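Local coordinates for protein member of s1p family of ribosomal proteins (Pyrococcus furiosus, PDB 5YH1) that binds manganese through its DHH domain and is probably a RecJ-like exonuclease acting on nucleic acids, at residues V33-A44 with D182-K191. Residues are numbered along the deposited sequence; the frame is centred on the assembly and turned at random.
Sequences VLEALKPKIMKA and DVHVNPHHVK
The carbonyl of D182 takes the one direct hydrogen bond between the two segments, from the ammonium of K43 (NZ to O, 3.0 Å), whose chain lies fully extended with CG anti to the backbone N (chi1 -175°). The D182 carboxylate turns to K152 instead. V183 slides past that chain in the opposite direction, CG2 lying 3.9 Å from K43 CD, while CG1 meets A44. The same CG2 touches the carbonyl oxygen of K40, as does CG2 of V185, and the side chains of V185 and I41 meet at about a right angle, CG1 on CG1 (3.9 Å). Strand 183-185 is the last of the five in the parallel sheet of the DHH domain, pairing with strand 158-161, and segment 33-44 of helix 32-53 packs over it, the N-to-C directions of helix segment and strand 134° apart and their axes 7.9 Å apart at the closest. The H184 side chain leaves its backbone away from the helix, and ND1 is hydrogen-bonded to D178, but the H184 carbonyl, together with the backbone N of N186, holds a water that also receives a weak bond from K40 NZ. Beyond the strand, N186 OD1 closes an Asx turn on H188 N, and the backbone oxygen of N186 (O) lies 3.5 Å from L37 CD2, which also touches V190 CG1 (3.9 Å). CD1 of the same leucine covers the backbone of P187, the proline whose ring lies close to the manganese ligand H163. Cutting L37 back to an alanine would probably open a gap over P187 and deprive V190 CG1 of its contact with CD2. H189, anchored on D178, receives K40 NZ over one ring face, 3.8 Å above the plane and toward the rim. V190 then packs CG1 against A36 CB (3.7 Å) and CG2 against V33 CG1, and the side chains of K191 and V33 cross at about a right angle, CD touching CG2.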
loop_
_atom_site.group_PDB
_atom_site.type_symbol
_atom_site.label_atom_id
_atom_site.label_comp_id
_atom_site.label_asym_id
_atom_site.label_seq_id
_atom_site.Cartn_x
_atom_site.Cartn_y
_atom_site.Cartn_z
ATOM N N VAL A 33 -16.857 36.800 -13.608
ATOM C CA VAL A 33 -17.111 35.435 -13.149
ATOM C C VAL A 33 -17.058 35.367 -11.619
ATOM O O VAL A 33 -17.994 34.887 -10.989
ATOM C CB VAL A 33 -16.154 34.429 -13.806
ATOM C CG1 VAL A 33 -16.338 33.036 -13.215
ATOM C CG2 VAL A 33 -16.413 34.394 -15.308
ATOM N N LEU A 34 -15.997 35.890 -11.020
ATOM C CA LEU A 34 -15.902 35.905 -9.565
ATOM C C LEU A 34 -17.051 36.689 -8.942
ATOM O O LEU A 34 -17.635 36.237 -7.948
ATOM C CB LEU A 34 -14.576 36.476 -9.098
ATOM C CG LEU A 34 -13.379 35.543 -9.286
ATOM C CD1 LEU A 34 -12.089 36.280 -8.989
ATOM C CD2 LEU A 34 -13.497 34.298 -8.406
ATOM N N GLU A 35 -17.383 37.847 -9.526
ATOM C CA GLU A 35 -18.499 38.659 -9.024
ATOM C C GLU A 35 -19.784 37.851 -9.014
ATOM O O GLU A 35 -20.510 37.878 -8.042
ATOM C CB GLU A 35 -18.703 39.943 -9.845
ATOM C CG GLU A 35 -17.618 40.989 -9.655
ATOM C CD GLU A 35 -17.465 41.466 -8.217
ATOM O OE1 GLU A 35 -18.440 41.406 -7.436
ATOM O OE2 GLU A 35 -16.357 41.920 -7.865
ATOM N N ALA A 36 -20.050 37.131 -10.089
ATOM C CA ALA A 36 -21.230 36.280 -10.159
ATOM C C ALA A 36 -21.182 35.120 -9.125
ATOM O O ALA A 36 -22.224 34.671 -8.648
ATOM C CB ALA A 36 -21.409 35.749 -11.581
ATOM N N LEU A 37 -19.981 34.659 -8.774
ATOM C CA LEU A 37 -19.799 33.559 -7.801
ATOM C C LEU A 37 -19.751 34.036 -6.354
ATOM O O LEU A 37 -19.694 33.223 -5.432
ATOM C CB LEU A 37 -18.497 32.816 -8.084
ATOM C CG LEU A 37 -18.428 31.989 -9.361
ATOM C CD1 LEU A 37 -17.007 31.466 -9.528
ATOM C CD2 LEU A 37 -19.436 30.846 -9.343
ATOM N N LYS A 38 -19.762 35.342 -6.151
ATOM C CA LYS A 38 -19.588 35.918 -4.809
ATOM C C LYS A 38 -20.531 35.366 -3.726
ATOM O O LYS A 38 -20.080 35.058 -2.626
ATOM C CB LYS A 38 -19.729 37.430 -4.873
ATOM C CG LYS A 38 -19.175 38.175 -3.678
ATOM C CD LYS A 38 -19.030 39.629 -4.080
ATOM C CE LYS A 38 -18.572 40.507 -2.943
ATOM N NZ LYS A 38 -17.894 41.707 -3.508
ATOM N N PRO A 39 -21.837 35.265 -4.018
ATOM C CA PRO A 39 -22.723 34.709 -2.991
ATOM C C PRO A 39 -22.330 33.283 -2.534
ATOM O O PRO A 39 -22.361 32.993 -1.342
ATOM C CB PRO A 39 -24.104 34.705 -3.677
ATOM C CG PRO A 39 -23.994 35.737 -4.761
ATOM C CD PRO A 39 -22.579 35.622 -5.242
ATOM N N LYS A 40 -21.962 32.420 -3.471
ATOM C CA LYS A 40 -21.535 31.060 -3.125
ATOM C C LYS A 40 -20.155 31.036 -2.481
ATOM O O LYS A 40 -19.904 30.256 -1.573
ATOM C CB LYS A 40 -21.588 30.160 -4.348
ATOM C CG LYS A 40 -22.965 30.170 -4.991
ATOM C CD LYS A 40 -23.295 28.870 -5.696
ATOM C CE LYS A 40 -23.852 29.104 -7.094
ATOM N NZ LYS A 40 -24.151 27.805 -7.767
ATOM N N ILE A 41 -19.268 31.914 -2.932
ATOM C CA ILE A 41 -17.975 32.085 -2.285
ATOM C C ILE A 41 -18.139 32.482 -0.814
ATOM O O ILE A 41 -17.461 31.931 0.065
ATOM C CB ILE A 41 -17.106 33.116 -3.038
ATOM C CG1 ILE A 41 -16.535 32.458 -4.302
ATOM C CG2 ILE A 41 -15.982 33.628 -2.154
ATOM C CD1 ILE A 41 -15.812 33.405 -5.241
HETATM N N MSE A 42 -19.042 33.423 -0.558
HETATM C CA MSE A 42 -19.297 33.904 0.804
HETATM C C MSE A 42 -19.988 32.844 1.635
HETATM O O MSE A 42 -19.716 32.720 2.818
HETATM C CB MSE A 42 -20.101 35.208 0.796
HETATM C CG MSE A 42 -19.195 36.354 0.343
HETATM SE SE MSE A 42 -20.093 38.122 0.394
HETATM C CE MSE A 42 -19.804 38.545 2.296
ATOM N N LYS A 43 -20.875 32.075 1.029
ATOM C CA LYS A 43 -21.500 30.942 1.714
ATOM C C LYS A 43 -20.469 29.869 2.096
ATOM O O LYS A 43 -20.486 29.366 3.218
ATOM C CB LYS A 43 -22.584 30.325 0.838
ATOM C CG LYS A 43 -23.372 29.212 1.524
ATOM C CD LYS A 43 -24.507 28.748 0.630
ATOM C CE LYS A 43 -25.319 27.624 1.253
ATOM N NZ LYS A 43 -26.262 27.087 0.236
ATOM N N ALA A 44 -19.570 29.534 1.170
ATOM C CA ALA A 44 -18.502 28.568 1.453
ATOM C C ALA A 44 -17.677 29.012 2.652
ATOM O O ALA A 44 -17.406 28.226 3.564
ATOM C CB ALA A 44 -17.606 28.383 0.231
ATOM N N ASP A 182 -23.904 21.050 -0.248
ATOM C CA ASP A 182 -24.508 22.223 0.379
ATOM C C ASP A 182 -24.111 23.551 -0.270
ATOM O O ASP A 182 -24.897 24.496 -0.287
ATOM C CB ASP A 182 -24.164 22.231 1.869
ATOM C CG ASP A 182 -24.750 21.023 2.601
ATOM O OD1 ASP A 182 -25.878 21.158 3.096
ATOM O OD2 ASP A 182 -24.129 19.932 2.619
ATOM N N VAL A 183 -22.883 23.641 -0.760
ATOM C CA VAL A 183 -22.495 24.768 -1.607
ATOM C C VAL A 183 -21.433 24.317 -2.600
ATOM O O VAL A 183 -20.469 23.624 -2.234
ATOM C CB VAL A 183 -22.013 25.990 -0.802
ATOM C CG1 VAL A 183 -20.732 25.691 -0.047
ATOM C CG2 VAL A 183 -21.817 27.194 -1.724
ATOM N N HIS A 184 -21.639 24.698 -3.859
ATOM C CA HIS A 184 -20.758 24.330 -4.946
ATOM C C HIS A 184 -20.255 25.610 -5.621
ATOM O O HIS A 184 -21.024 26.320 -6.268
ATOM C CB HIS A 184 -21.516 23.423 -5.907
ATOM C CG HIS A 184 -20.667 22.825 -6.983
ATOM N ND1 HIS A 184 -21.189 22.017 -7.967
ATOM C CD2 HIS A 184 -19.349 22.947 -7.255
ATOM C CE1 HIS A 184 -20.223 21.644 -8.788
ATOM N NE2 HIS A 184 -19.098 22.204 -8.383
ATOM N N VAL A 185 -18.974 25.921 -5.409
ATOM C CA VAL A 185 -18.311 27.058 -6.042
ATOM C C VAL A 185 -17.627 26.545 -7.301
ATOM O O VAL A 185 -16.666 25.765 -7.228
ATOM C CB VAL A 185 -17.268 27.699 -5.108
ATOM C CG1 VAL A 185 -16.540 28.838 -5.810
ATOM C CG2 VAL A 185 -17.926 28.199 -3.826
ATOM N N ASN A 186 -18.138 26.965 -8.452
ATOM C CA ASN A 186 -17.655 26.488 -9.745
ATOM C C ASN A 186 -18.020 27.501 -10.850
ATOM O O ASN A 186 -19.200 27.839 -11.021
ATOM C CB ASN A 186 -18.246 25.107 -10.037
ATOM C CG ASN A 186 -17.646 24.441 -11.267
ATOM O OD1 ASN A 186 -17.291 25.097 -12.241
ATOM N ND2 ASN A 186 -17.549 23.112 -11.228
ATOM N N PRO A 187 -17.013 27.991 -11.598
ATOM C CA PRO A 187 -17.263 28.977 -12.660
ATOM C C PRO A 187 -18.255 28.520 -13.739
ATOM O O PRO A 187 -18.905 29.357 -14.364
ATOM C CB PRO A 187 -15.873 29.190 -13.278
ATOM C CG PRO A 187 -15.087 27.970 -12.895
ATOM C CD PRO A 187 -15.585 27.631 -11.528
ATOM N N HIS A 188 -18.360 27.210 -13.958
ATOM C CA HIS A 188 -19.266 26.663 -14.970
ATOM C C HIS A 188 -20.747 26.991 -14.717
ATOM O O HIS A 188 -21.538 26.934 -15.634
ATOM C CB HIS A 188 -19.100 25.143 -15.073
ATOM C CG HIS A 188 -17.816 24.710 -15.710
ATOM N ND1 HIS A 188 -17.714 24.431 -17.056
ATOM C CD2 HIS A 188 -16.586 24.481 -15.187
ATOM C CE1 HIS A 188 -16.478 24.060 -17.339
ATOM N NE2 HIS A 188 -15.772 24.084 -16.221
ATOM N N HIS A 189 -21.117 27.293 -13.476
ATOM C CA HIS A 189 -22.492 27.659 -13.140
ATOM C C HIS A 189 -22.872 29.021 -13.711
ATOM O O HIS A 189 -24.013 29.231 -14.097
ATOM C CB HIS A 189 -22.707 27.710 -11.625
ATOM C CG HIS A 189 -22.807 26.365 -10.981
ATOM N ND1 HIS A 189 -21.788 25.831 -10.231
ATOM C CD2 HIS A 189 -23.803 25.449 -10.974
ATOM C CE1 HIS A 189 -22.151 24.637 -9.789
ATOM N NE2 HIS A 189 -23.369 24.383 -10.227
ATOM N N VAL A 190 -21.916 29.945 -13.729
ATOM C CA VAL A 190 -22.178 31.310 -14.168
ATOM C C VAL A 190 -21.658 31.587 -15.573
ATOM O O VAL A 190 -22.021 32.590 -16.166
ATOM C CB VAL A 190 -21.599 32.339 -13.173
ATOM C CG1 VAL A 190 -22.186 32.098 -11.789
ATOM C CG2 VAL A 190 -20.076 32.290 -13.136
ATOM N N LYS A 191 -20.817 30.699 -16.091
ATOM C CA LYS A 191 -20.257 30.827 -17.431
ATOM C C LYS A 191 -19.785 29.460 -17.888
ATOM O O LYS A 191 -18.684 29.032 -17.550
ATOM C CB LYS A 191 -19.085 31.818 -17.422
ATOM C CG LYS A 191 -18.618 32.269 -18.799
ATOM C CD LYS A 191 -17.247 32.927 -18.710
ATOM C CE LYS A 191 -17.102 34.144 -19.608
ATOM N NZ LYS A 191 -17.424 33.824 -21.024
HETATM O O HOH W 1 -20.999 27.788 -8.515
#